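Local coordinates for protein amidohydrolase (Pseudomonas aeruginosa, PDB 2I5G) that is probably a metal-dependent dipeptidase of the membrane dipeptidase family (peptidase family M19), a group built on a TIM-barrel fold, at residues G32-A37 with G84-L89; E197-A202 with M236-E241; G91-H96 with M118-Q123; G152-L157 with R317-V322. The protein carries 2 engineered substitutions. One frame throughout, in Å; residues are numbered along the deposited sequence.

Contact 1: residues G32-A37 with G84-L89; sequences GGLTAA and GKTGIL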
loop_
_atom_site.group_PDB
_atom_site.type_symbol
_atom_site.label_atom_id
_atom_site.label_comp_id
_atom_site.label_asym_id
_atom_site.label_seq_id
_atom_site.Cartn_x
_atom_site.Cartn_y
_atom_site.Cartn_z
ATOM N N GLY A 32 -7.441 13.294 36.373
ATOM C CA GLY A 32 -6.743 12.045 36.604
ATOM C C GLY A 32 -5.256 12.223 36.847
ATOM O O GLY A 32 -4.529 11.240 37.004
ATOM N N GLY A 33 -4.803 13.474 36.867
ATOM C CA GLY A 33 -3.397 13.757 37.102
ATOM C C GLY A 33 -2.457 13.303 35.997
ATOM O O GLY A 33 -1.250 13.179 36.209
ATOM N N LEU A 34 -3.013 13.064 34.814
ATOM C CA LEU A 34 -2.240 12.620 33.661
ATOM C C LEU A 34 -1.155 13.642 33.341
ATOM O O LEU A 34 -1.428 14.839 33.261
ATOM C CB LEU A 34 -3.176 12.454 32.457
ATOM C CG LEU A 34 -2.698 11.696 31.218
ATOM C CD1 LEU A 34 -2.411 10.249 31.584
ATOM C CD2 LEU A 34 -3.768 11.756 30.134
ATOM N N THR A 35 0.075 13.174 33.164
ATOM C CA THR A 35 1.180 14.069 32.845
ATOM C C THR A 35 1.305 14.223 31.334
ATOM O O THR A 35 1.410 15.339 30.822
ATOM C CB THR A 35 2.511 13.542 33.399
ATOM O OG1 THR A 35 2.377 13.285 34.801
ATOM C CG2 THR A 35 3.614 14.562 33.188
ATOM N N ALA A 36 1.287 13.102 30.622
ATOM C CA ALA A 36 1.393 13.147 29.170
ATOM C C ALA A 36 0.684 11.965 28.524
ATOM O O ALA A 36 0.427 10.952 29.174
ATOM C CB ALA A 36 2.854 13.177 28.758
ATOM N N ALA A 37 0.364 12.101 27.239
ATOM C CA ALA A 37 -0.316 11.033 26.526
ATOM C C ALA A 37 -0.087 11.016 25.015
ATOM O O ALA A 37 -0.007 12.064 24.370
ATOM C CB ALA A 37 -1.803 11.103 26.815
ATOM N N GLY A 84 1.592 21.816 36.180
ATOM C CA GLY A 84 0.225 21.399 36.432
ATOM C C GLY A 84 -0.601 21.316 35.162
ATOM O O GLY A 84 -1.735 21.795 35.115
ATOM N N LYS A 85 -0.030 20.713 34.125
ATOM C CA LYS A 85 -0.726 20.568 32.857
ATOM C C LYS A 85 -0.505 19.186 32.283
ATOM O O LYS A 85 0.267 18.393 32.824
ATOM C CB LYS A 85 -0.249 21.626 31.855
ATOM C CG LYS A 85 -0.719 23.033 32.184
ATOM C CD LYS A 85 -0.149 24.061 31.225
ATOM C CE LYS A 85 -0.446 25.460 31.716
ATOM N NZ LYS A 85 0.162 26.486 30.833
ATOM N N THR A 86 -1.194 18.904 31.183
ATOM C CA THR A 86 -1.086 17.617 30.518
ATOM C C THR A 86 -0.390 17.757 29.182
ATOM O O THR A 86 -0.844 18.487 28.301
ATOM C CB THR A 86 -2.470 16.989 30.289
ATOM O OG1 THR A 86 -2.949 16.438 31.519
ATOM C CG2 THR A 86 -2.396 15.895 29.239
ATOM N N GLY A 87 0.713 17.041 29.034
ATOM C CA GLY A 87 1.454 17.105 27.795
ATOM C C GLY A 87 0.786 16.236 26.761
ATOM O O GLY A 87 0.278 15.162 27.087
ATOM N N ILE A 88 0.776 16.701 25.517
ATOM C CA ILE A 88 0.163 15.948 24.433
ATOM C C ILE A 88 1.168 15.621 23.344
ATOM O O ILE A 88 1.737 16.507 22.712
ATOM C CB ILE A 88 -1.041 16.717 23.849
ATOM C CG1 ILE A 88 -2.174 16.706 24.879
ATOM C CG2 ILE A 88 -1.506 16.088 22.539
ATOM C CD1 ILE A 88 -3.409 17.434 24.434
ATOM N N LEU A 89 1.386 14.324 23.153
ATOM C CA LEU A 89 2.324 13.816 22.163
ATOM C C LEU A 89 1.566 13.222 20.973
ATOM O O LEU A 89 0.862 12.217 21.106
ATOM C CB LEU A 89 3.223 12.761 22.822
ATOM C CG LEU A 89 3.988 11.753 21.953
ATOM C CD1 LEU A 89 4.773 12.494 20.892
ATOM C CD2 LEU A 89 4.914 10.895 22.825
#

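Contact 2: residues E197-A202 with M236-E241; sequences ELKFIA and MNIVGE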
loop_
_atom_site.group_PDB
_atom_site.type_symbol
_atom_site.label_atom_id
_atom_site.label_comp_id
_atom_site.label_asym_id
_atom_site.label_seq_id
_atom_site.Cartn_x
_atom_site.Cartn_y
_atom_site.Cartn_z
ATOM N N GLU A 197 6.145 -13.740 21.665
ATOM C CA GLU A 197 6.227 -12.408 21.074
ATOM C C GLU A 197 6.633 -11.353 22.090
ATOM O O GLU A 197 7.499 -10.514 21.825
ATOM C CB GLU A 197 4.887 -12.015 20.468
ATOM C CG GLU A 197 4.564 -12.711 19.177
ATOM C CD GLU A 197 3.271 -12.211 18.570
ATOM O OE1 GLU A 197 2.190 -12.574 19.082
ATOM O OE2 GLU A 197 3.339 -11.440 17.586
ATOM N N LEU A 198 5.987 -11.387 23.251
ATOM C CA LEU A 198 6.275 -10.438 24.309
ATOM C C LEU A 198 7.709 -10.583 24.794
ATOM O O LEU A 198 8.352 -9.603 25.157
ATOM C CB LEU A 198 5.318 -10.658 25.473
ATOM C CG LEU A 198 3.837 -10.400 25.195
ATOM C CD1 LEU A 198 3.040 -10.854 26.393
ATOM C CD2 LEU A 198 3.589 -8.911 24.913
ATOM N N LYS A 199 8.212 -11.811 24.801
ATOM C CA LYS A 199 9.570 -12.060 25.265
ATOM C C LYS A 199 10.571 -11.615 24.219
ATOM O O LYS A 199 11.650 -11.114 24.551
ATOM C CB LYS A 199 9.756 -13.549 25.578
ATOM C CG LYS A 199 11.189 -13.941 25.918
ATOM C CD LYS A 199 11.286 -15.401 26.368
ATOM C CE LYS A 199 12.681 -15.977 26.135
ATOM N NZ LYS A 199 13.755 -15.218 26.827
ATOM N N PHE A 200 10.195 -11.782 22.956
ATOM C CA PHE A 200 11.053 -11.410 21.837
ATOM C C PHE A 200 11.248 -9.895 21.717
ATOM O O PHE A 200 12.339 -9.435 21.380
ATOM C CB PHE A 200 10.465 -11.951 20.529
ATOM C CG PHE A 200 11.366 -11.779 19.330
ATOM C CD1 PHE A 200 12.297 -12.753 19.000
ATOM C CD2 PHE A 200 11.280 -10.636 18.535
ATOM C CE1 PHE A 200 13.135 -12.595 17.893
ATOM C CE2 PHE A 200 12.113 -10.468 17.428
ATOM C CZ PHE A 200 13.043 -11.450 17.106
ATOM N N ILE A 201 10.203 -9.115 21.982
ATOM C CA ILE A 201 10.345 -7.668 21.855
ATOM C C ILE A 201 11.089 -7.070 23.036
ATOM O O ILE A 201 11.762 -6.053 22.898
ATOM C CB ILE A 201 8.982 -6.949 21.701
ATOM C CG1 ILE A 201 9.225 -5.475 21.377
ATOM C CG2 ILE A 201 8.157 -7.089 22.978
ATOM C CD1 ILE A 201 7.957 -4.653 21.229
ATOM N N ALA A 202 10.972 -7.696 24.199
ATOM C CA ALA A 202 11.675 -7.193 25.373
ATOM C C ALA A 202 13.166 -7.538 25.259
ATOM O O ALA A 202 14.029 -6.724 25.597
ATOM C CB ALA A 202 11.086 -7.798 26.642
HETATM N N MSE A 236 4.374 -8.158 32.750
HETATM C CA MSE A 236 5.600 -7.801 33.444
HETATM C C MSE A 236 6.370 -9.053 33.844
HETATM O O MSE A 236 7.576 -9.001 34.081
HETATM C CB MSE A 236 5.293 -6.964 34.682
HETATM C CG MSE A 236 6.542 -6.473 35.387
HETATM SE SE MSE A 236 6.177 -5.245 36.822
HETATM C CE MSE A 236 5.818 -6.548 38.209
ATOM N N ASN A 237 5.668 -10.179 33.917
ATOM C CA ASN A 237 6.302 -11.441 34.276
ATOM C C ASN A 237 7.217 -11.940 33.155
ATOM O O ASN A 237 8.139 -12.720 33.399
ATOM C CB ASN A 237 5.235 -12.494 34.582
ATOM C CG ASN A 237 5.817 -13.893 34.739
ATOM O OD1 ASN A 237 6.669 -14.135 35.594
ATOM N ND2 ASN A 237 5.351 -14.822 33.909
ATOM N N ILE A 238 6.959 -11.486 31.929
ATOM C CA ILE A 238 7.754 -11.885 30.765
ATOM C C ILE A 238 8.696 -10.767 30.337
ATOM O O ILE A 238 9.889 -10.980 30.121
ATOM C CB ILE A 238 6.838 -12.217 29.564
ATOM C CG1 ILE A 238 5.878 -13.343 29.941
ATOM C CG2 ILE A 238 7.671 -12.610 28.350
ATOM C CD1 ILE A 238 4.783 -13.562 28.928
ATOM N N VAL A 239 8.129 -9.574 30.213
ATOM C CA VAL A 239 8.845 -8.369 29.793
ATOM C C VAL A 239 9.850 -7.796 30.810
ATOM O O VAL A 239 10.925 -7.329 30.438
ATOM C CB VAL A 239 7.814 -7.256 29.420
ATOM C CG1 VAL A 239 8.498 -5.902 29.317
ATOM C CG2 VAL A 239 7.129 -7.608 28.111
ATOM N N GLY A 240 9.498 -7.822 32.089
ATOM C CA GLY A 240 10.388 -7.269 33.095
ATOM C C GLY A 240 9.927 -5.881 33.506
ATOM O O GLY A 240 9.179 -5.233 32.768
ATOM N N GLU A 241 10.385 -5.401 34.659
ATOM C CA GLU A 241 9.954 -4.097 35.142
ATOM C C GLU A 241 10.496 -2.878 34.427
ATOM O O GLU A 241 10.123 -1.760 34.762
ATOM C CB GLU A 241 10.236 -3.956 36.637
ATOM C CG GLU A 241 11.669 -4.182 37.040
ATOM C CD GLU A 241 11.891 -3.880 38.505
ATOM O OE1 GLU A 241 11.953 -2.686 38.856
ATOM O OE2 GLU A 241 11.987 -4.835 39.306
#

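Contact 3: residues G91-H96 with M118-Q123; sequences GFQNAH and MCYNTQ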
loop_
_atom_site.group_PDB
_atom_site.type_symbol
_atom_site.label_atom_id
_atom_site.label_comp_id
_atom_site.label_asym_id
_atom_site.label_seq_id
_atom_site.Cartn_x
_atom_site.Cartn_y
_atom_site.Cartn_z
ATOM N N GLY A 91 0.524 11.180 17.781
ATOM C CA GLY A 91 0.841 9.863 17.262
ATOM C C GLY A 91 -0.019 9.433 16.084
ATOM O O GLY A 91 -1.147 9.913 15.905
ATOM N N PHE A 92 0.530 8.536 15.265
ATOM C CA PHE A 92 -0.185 7.989 14.111
ATOM C C PHE A 92 -0.365 6.504 14.378
ATOM O O PHE A 92 0.546 5.841 14.884
ATOM C CB PHE A 92 0.630 8.096 12.817
ATOM C CG PHE A 92 0.862 9.492 12.333
ATOM C CD1 PHE A 92 0.328 10.587 12.997
ATOM C CD2 PHE A 92 1.599 9.704 11.174
ATOM C CE1 PHE A 92 0.525 11.871 12.509
ATOM C CE2 PHE A 92 1.801 10.984 10.677
ATOM C CZ PHE A 92 1.264 12.069 11.346
ATOM N N GLN A 93 -1.525 5.967 14.041
ATOM C CA GLN A 93 -1.721 4.546 14.223
ATOM C C GLN A 93 -1.594 3.869 12.864
ATOM O O GLN A 93 -2.020 2.732 12.669
ATOM C CB GLN A 93 -3.079 4.265 14.862
ATOM C CG GLN A 93 -3.080 4.503 16.361
ATOM C CD GLN A 93 -4.057 3.605 17.100
ATOM O OE1 GLN A 93 -3.989 2.371 17.002
ATOM N NE2 GLN A 93 -4.970 4.217 17.852
ATOM N N ASN A 94 -0.989 4.584 11.921
ATOM C CA ASN A 94 -0.792 4.058 10.578
ATOM C C ASN A 94 0.323 4.832 9.880
ATOM O O ASN A 94 0.404 6.052 9.995
ATOM C CB ASN A 94 -2.080 4.188 9.766
ATOM C CG ASN A 94 -2.117 3.254 8.570
ATOM O OD1 ASN A 94 -1.081 2.854 8.045
ATOM N ND2 ASN A 94 -3.319 2.911 8.127
ATOM N N ALA A 95 1.180 4.119 9.160
ATOM C CA ALA A 95 2.268 4.756 8.431
ATOM C C ALA A 95 1.745 5.286 7.098
ATOM O O ALA A 95 2.465 5.963 6.366
ATOM C CB ALA A 95 3.380 3.756 8.183
ATOM N N HIS A 96 0.484 4.982 6.800
ATOM C CA HIS A 96 -0.139 5.400 5.551
ATOM C C HIS A 96 -0.095 6.907 5.314
ATOM O O HIS A 96 -0.112 7.361 4.164
ATOM C CB HIS A 96 -1.584 4.906 5.492
ATOM C CG HIS A 96 -2.246 5.154 4.173
ATOM N ND1 HIS A 96 -1.748 4.656 2.987
ATOM C CD2 HIS A 96 -3.347 5.874 3.848
ATOM C CE1 HIS A 96 -2.513 5.059 1.988
ATOM N NE2 HIS A 96 -3.490 5.800 2.483
HETATM N N MSE A 118 3.333 1.188 12.441
HETATM C CA MSE A 118 3.688 0.782 11.086
HETATM C C MSE A 118 2.494 0.503 10.184
HETATM O O MSE A 118 2.454 0.952 9.041
HETATM C CB MSE A 118 4.594 -0.448 11.128
HETATM C CG MSE A 118 5.967 -0.219 10.524
HETATM SE SE MSE A 118 6.772 1.415 11.172
HETATM C CE MSE A 118 6.629 1.033 13.050
ATOM N N CYS A 119 1.520 -0.237 10.694
ATOM C CA CYS A 119 0.353 -0.574 9.898
ATOM C C CYS A 119 -0.889 -0.548 10.764
ATOM O O CYS A 119 -0.798 -0.404 11.986
ATOM C CB CYS A 119 0.515 -1.973 9.307
ATOM S SG CYS A 119 2.084 -2.254 8.440
ATOM N N TYR A 120 -2.048 -0.695 10.127
ATOM C CA TYR A 120 -3.311 -0.713 10.848
ATOM C C TYR A 120 -4.257 -1.790 10.327
ATOM O O TYR A 120 -4.991 -1.569 9.367
ATOM C CB TYR A 120 -4.010 0.645 10.761
ATOM C CG TYR A 120 -5.139 0.767 11.758
ATOM C CD1 TYR A 120 -4.873 0.988 13.115
ATOM C CD2 TYR A 120 -6.465 0.589 11.367
ATOM C CE1 TYR A 120 -5.895 1.022 14.057
ATOM C CE2 TYR A 120 -7.498 0.617 12.300
ATOM C CZ TYR A 120 -7.207 0.833 13.645
ATOM O OH TYR A 120 -8.223 0.847 14.584
ATOM N N ASN A 121 -4.219 -2.957 10.964
ATOM C CA ASN A 121 -5.086 -4.086 10.622
ATOM C C ASN A 121 -4.867 -4.770 9.279
ATOM O O ASN A 121 -4.813 -5.998 9.216
ATOM C CB ASN A 121 -6.557 -3.667 10.710
ATOM C CG ASN A 121 -6.902 -3.032 12.040
ATOM O OD1 ASN A 121 -6.103 -3.062 12.987
ATOM N ND2 ASN A 121 -8.103 -2.454 12.127
ATOM N N THR A 122 -4.755 -3.991 8.207
ATOM C CA THR A 122 -4.580 -4.557 6.873
ATOM C C THR A 122 -3.280 -4.152 6.173
ATOM O O THR A 122 -2.465 -3.419 6.731
ATOM C CB THR A 122 -5.763 -4.180 5.978
ATOM O OG1 THR A 122 -6.028 -2.781 6.118
ATOM C CG2 THR A 122 -7.001 -4.967 6.371
ATOM N N GLN A 123 -3.096 -4.622 4.944
ATOM C CA GLN A 123 -1.879 -4.322 4.193
ATOM C C GLN A 123 -1.649 -2.837 3.903
ATOM O O GLN A 123 -2.554 -2.113 3.490
ATOM C CB GLN A 123 -1.852 -5.121 2.889
ATOM C CG GLN A 123 -0.569 -4.973 2.094
ATOM C CD GLN A 123 -0.428 -6.038 1.019
ATOM O OE1 GLN A 123 -0.319 -7.228 1.321
ATOM N NE2 GLN A 123 -0.434 -5.616 -0.243
#

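Contact 4: residues G152-L157 with R317-V322; sequences GIMCDL and RVLRDV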
loop_
_atom_site.group_PDB
_atom_site.type_symbol
_atom_site.label_atom_id
_atom_site.label_comp_id
_atom_site.label_asym_id
_atom_site.label_seq_id
_atom_site.Cartn_x
_atom_site.Cartn_y
_atom_site.Cartn_z
ATOM N N GLY A 152 13.921 10.316 14.392
ATOM C CA GLY A 152 13.521 10.249 15.783
ATOM C C GLY A 152 12.040 10.027 16.041
ATOM O O GLY A 152 11.449 10.717 16.866
ATOM N N ILE A 153 11.433 9.081 15.332
ATOM C CA ILE A 153 10.025 8.768 15.533
ATOM C C ILE A 153 9.974 7.304 15.903
ATOM O O ILE A 153 10.453 6.459 15.159
ATOM C CB ILE A 153 9.187 8.984 14.261
ATOM C CG1 ILE A 153 9.038 10.486 13.983
ATOM C CG2 ILE A 153 7.823 8.325 14.425
ATOM C CD1 ILE A 153 8.219 10.810 12.748
HETATM N N MSE A 154 9.393 7.006 17.056
HETATM C CA MSE A 154 9.311 5.634 17.526
HETATM C C MSE A 154 8.361 4.753 16.727
HETATM O O MSE A 154 7.260 5.176 16.358
HETATM C CB MSE A 154 8.911 5.631 18.996
HETATM C CG MSE A 154 8.730 4.250 19.578
HETATM SE SE MSE A 154 8.680 4.294 21.504
HETATM C CE MSE A 154 9.482 2.564 21.832
ATOM N N CYS A 155 8.801 3.523 16.469
ATOM C CA CYS A 155 8.023 2.535 15.725
ATOM C C CYS A 155 7.056 1.816 16.658
ATOM O O CYS A 155 7.457 1.278 17.693
ATOM C CB CYS A 155 8.950 1.507 15.081
ATOM S SG CYS A 155 10.097 2.166 13.846
ATOM N N ASP A 156 5.782 1.809 16.284
ATOM C CA ASP A 156 4.742 1.163 17.076
ATOM C C ASP A 156 4.223 -0.030 16.278
ATOM O O ASP A 156 4.118 0.035 15.046
ATOM C CB ASP A 156 3.617 2.165 17.371
ATOM C CG ASP A 156 2.521 1.582 18.249
ATOM O OD1 ASP A 156 2.847 0.861 19.218
ATOM O OD2 ASP A 156 1.333 1.860 17.978
ATOM N N LEU A 157 3.902 -1.120 16.979
ATOM C CA LEU A 157 3.445 -2.337 16.318
ATOM C C LEU A 157 2.210 -3.002 16.907
ATOM O O LEU A 157 1.920 -4.156 16.587
ATOM C CB LEU A 157 4.581 -3.354 16.300
ATOM C CG LEU A 157 5.907 -2.907 15.683
ATOM C CD1 LEU A 157 6.989 -3.877 16.105
ATOM C CD2 LEU A 157 5.797 -2.822 14.165
ATOM N N ARG A 317 11.839 6.913 29.756
ATOM C CA ARG A 317 13.163 6.377 29.448
ATOM C C ARG A 317 13.336 5.905 28.001
ATOM O O ARG A 317 14.385 6.131 27.393
ATOM C CB ARG A 317 13.500 5.233 30.407
ATOM C CG ARG A 317 14.806 4.524 30.089
ATOM C CD ARG A 317 15.324 3.754 31.292
ATOM N NE ARG A 317 15.649 4.651 32.402
ATOM C CZ ARG A 317 16.599 5.583 32.363
ATOM N NH1 ARG A 317 17.331 5.752 31.268
ATOM N NH2 ARG A 317 16.812 6.354 33.420
ATOM N N VAL A 318 12.316 5.257 27.446
ATOM C CA VAL A 318 12.403 4.773 26.071
ATOM C C VAL A 318 12.247 5.914 25.060
ATOM O O VAL A 318 12.919 5.938 24.028
ATOM C CB VAL A 318 11.335 3.699 25.783
ATOM C CG1 VAL A 318 9.958 4.332 25.705
ATOM C CG2 VAL A 318 11.671 2.981 24.500
ATOM N N LEU A 319 11.359 6.857 25.357
ATOM C CA LEU A 319 11.154 7.996 24.474
ATOM C C LEU A 319 12.418 8.833 24.456
ATOM O O LEU A 319 12.743 9.457 23.451
ATOM C CB LEU A 319 9.975 8.850 24.951
ATOM C CG LEU A 319 8.596 8.256 24.644
ATOM C CD1 LEU A 319 7.507 9.101 25.263
ATOM C CD2 LEU A 319 8.419 8.171 23.136
ATOM N N ARG A 320 13.131 8.842 25.577
ATOM C CA ARG A 320 14.368 9.602 25.681
ATOM C C ARG A 320 15.394 8.919 24.787
ATOM O O ARG A 320 16.154 9.570 24.062
ATOM C CB ARG A 320 14.855 9.618 27.130
ATOM C CG ARG A 320 16.112 10.437 27.364
ATOM C CD ARG A 320 16.580 10.300 28.811
ATOM N NE ARG A 320 15.619 10.858 29.764
ATOM C CZ ARG A 320 15.394 12.160 29.925
ATOM N NH1 ARG A 320 16.064 13.046 29.197
ATOM N NH2 ARG A 320 14.497 12.580 30.812
ATOM N N ASP A 321 15.395 7.591 24.841
ATOM C CA ASP A 321 16.309 6.793 24.041
ATOM C C ASP A 321 16.061 7.060 22.559
ATOM O O ASP A 321 16.962 7.481 21.840
ATOM C CB ASP A 321 16.093 5.302 24.317
ATOM C CG ASP A 321 17.215 4.432 23.768
ATOM O OD1 ASP A 321 17.847 4.817 22.761
ATOM O OD2 ASP A 321 17.460 3.349 24.344
ATOM N N VAL A 322 14.827 6.829 22.118
ATOM C CA VAL A 322 14.460 7.001 20.713
ATOM C C VAL A 322 14.572 8.412 20.124
ATOM O O VAL A 322 14.907 8.556 18.955
ATOM C CB VAL A 322 13.037 6.478 20.454
ATOM C CG1 VAL A 322 12.948 5.009 20.849
ATOM C CG2 VAL A 322 12.036 7.303 21.229
#

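Contact 1: residues G32-A37 with G84-L89
Lys85 brings its backbone carbonyl close to those of Leu34 and Thr35. Its side chain leaves the contact, and NZ bonds to Ser65 O. Thr86 makes the first hydrogen bond across: OG1 donates to Leu34 O over 2.8 Å. The chi1 of -77° sets OG1 beside its own backbone N, anti to the carbonyl carbon, facing Leu34. The hydroxyl reaches that oxygen from above the carbonyl plane. Leu34 O also accepts from Arg30 NH2, so two donors grip it, and Arg30 NE adds a weak bond to Thr86 OG1. At Gly87 the regular parallel ladder begins. Gly87 N donates to Thr35 O at 2.6 Å, almost straight at 170°. Gly87 O then accepts from Ala37 N at 3.1 Å, a more bent bond of 136°. Gly87 O also takes a CA-H...O contact from Ala36 CA, at 3.1 Å. Gly87 thus bonds to the residues flanking Ala36, as expected for parallel strands. Ile88 pairs with Ala37, and both side chains lie on the sheet face opposite that of Ala36. Leu89 closes the ladder: its N donates to Ala37 O at 2.9 Å, and its CB lies 3.6 Å from that same Ala37 O. The two strands, 36-40 and 86-92, are neighbours in the parallel sheet of the barrel. Strand 13-17 lies on the far side of 36-40, where Ala36 bonds to Val12 and Asp14. Strand 68-70 pairs with Thr86, and helix 23-31 packs Met29 on Leu34 and Thr86 and Phe26 on Ile88.

Contact 2: residues E197-A202 with M236-E241
Ile238 and Leu198 cross at about a right angle, touching through their end methyls, CD1 to CD1, at 4.1 Å. Ile238 uses both of its branches. Its chi1 of -59° puts CG1 beside the backbone N and carries CD1 to Leu198. With the same torsion, Ile238 CG2 lies anti to the N and rests on Lys199, 3.6 Å from its CB and 3.7 Å from its CA. Lys199 gives only the base of its side chain. Its chain runs out extended, bends at chi4 and leads away, and NZ forms a salt bridge with Asp203. Val239 also divides its methyls. Val239 CG1 meets Ala202 CB at 4.2 Å, while Val239 CG2 lies 3.8 Å from Leu198 O. Ala202 CB in turn sits 3.8 Å from Val239 O, just before Gly240 takes positive phi and ends the helix. Helices 195-203 and 225-239 meet here near the surface, and Ile201 and Val239 both touch Val208 of strand 207-210. No hydrogen bond or salt bridge joins the two segments. The chemistry is that of methyl groups against methyls, the Lys199 methylene and backbone atoms, so the fit rests on shape and on removing apolar surface from water.

Contact 3: residues G91-H96 with M118-Q123
Gln93 and Tyr120 meet in the loops that follow barrel strands 86-92 and 113-117. This is the C-terminal end of the strands, where TIM-barrel enzymes carry their active sites. Gln93 O lies 3.4 Å from Tyr120 CD1, approaching the ring obliquely. Gln93 O also accepts a hydrogen bond from Gln117 NE2. Farther out, Gln93 OE1 comes within 3.8 Å of Tyr120 CE1, with the amide turned nearly perpendicular to the ring, at 79°. Its NE2 bonds to Thr40 OG1. Asn94 crosses Tyr120 at about a right angle and touches the base of that side chain, ND2 to CB at 3.5 Å. That ND2 donates to Val43 O, which fixes the amide's rotation. The other end of the amide makes an Asx turn: Asn94 OD1 accepts from His96 N at 2.9 Å, with the donor well above the carbonyl plane. The turn lies where the chain leaves the strand, with Ala95 set against Met118. There Ala95 N gives a weak hydrogen bond to Met118 O, at 3.4 Å and 142°. Further groups meet the Tyr120 ring. Asn121 OD1 stands 3.9 Å above the plane of the Tyr120 ring, over its centre. Trp44 meets Tyr120 edge-to-face, and the His159 ring also touches it. Farther along, Gln123 NE2 bonds to Asn124 O of the second subunit.

Contact 4: residues G152-L157 with R317-V322
Met154, a selenomethionine, carries nearly all of this contact against three residues of helix 304-323, in its segment 317-322. Met154 CB touches Val322 CG2 at 4.2 Å. Met154 SE lies 4.2 Å from Leu319 CD2. Met154 CE reaches Val318 CG2 at 3.5 Å, and these two side chains cross at about a right angle. The chain runs out from the strand with CG anti to the backbone N, chi1 177°. It bends at chi3, which swings CE across the helix, toward Val318 CG2. All of this is buried and apolar, and no hydrogen bond joins the segments. The margin is looser. Gly152, which has positive phi after helix 139-151, brings only its CA to 3.9 Å from Val322 O. The far side of the helix faces solvent, with Arg317 and Arg320 exposed and Asp321 in a salt bridge to Lys174. The axes of strand 154-156 and segment 317-322 come within 9.9 Å, at 122° to each other. Met154 also touches Cys177 of strand 177-181. Through Val318, Leu319 and Val322 the helix packs on Met154, and Leu319 meets Ile115 of strand 113-117, consistent with a C-terminal helix packed across the N-terminal end of a TIM barrel.

How the contacts relate
Along the chain contact 1 comes first, then contact 3, then contact 4, whose two segments enclose contact 2 in sequence. Contacts 1 and 3 share strand 86-92 but lie on opposite sides of the chain's centre, with their own centres 24 Å apart. Contact 4 reaches the same parallel sheet. It touches contact 1 through Leu89 CD2 and Leu319 CD1, 4.0 Å apart. It joins contact 3 through a probable hydrogen bond from Met118 N to Asp156 O, 3.0 Å long. Contact 2 stands apart, its centre 17 Å from that of contact 4. Direct touches thus tie strand pairing, helix 304-323 and the strand-end loops into one barrel, while contact 2 joins helices outside it.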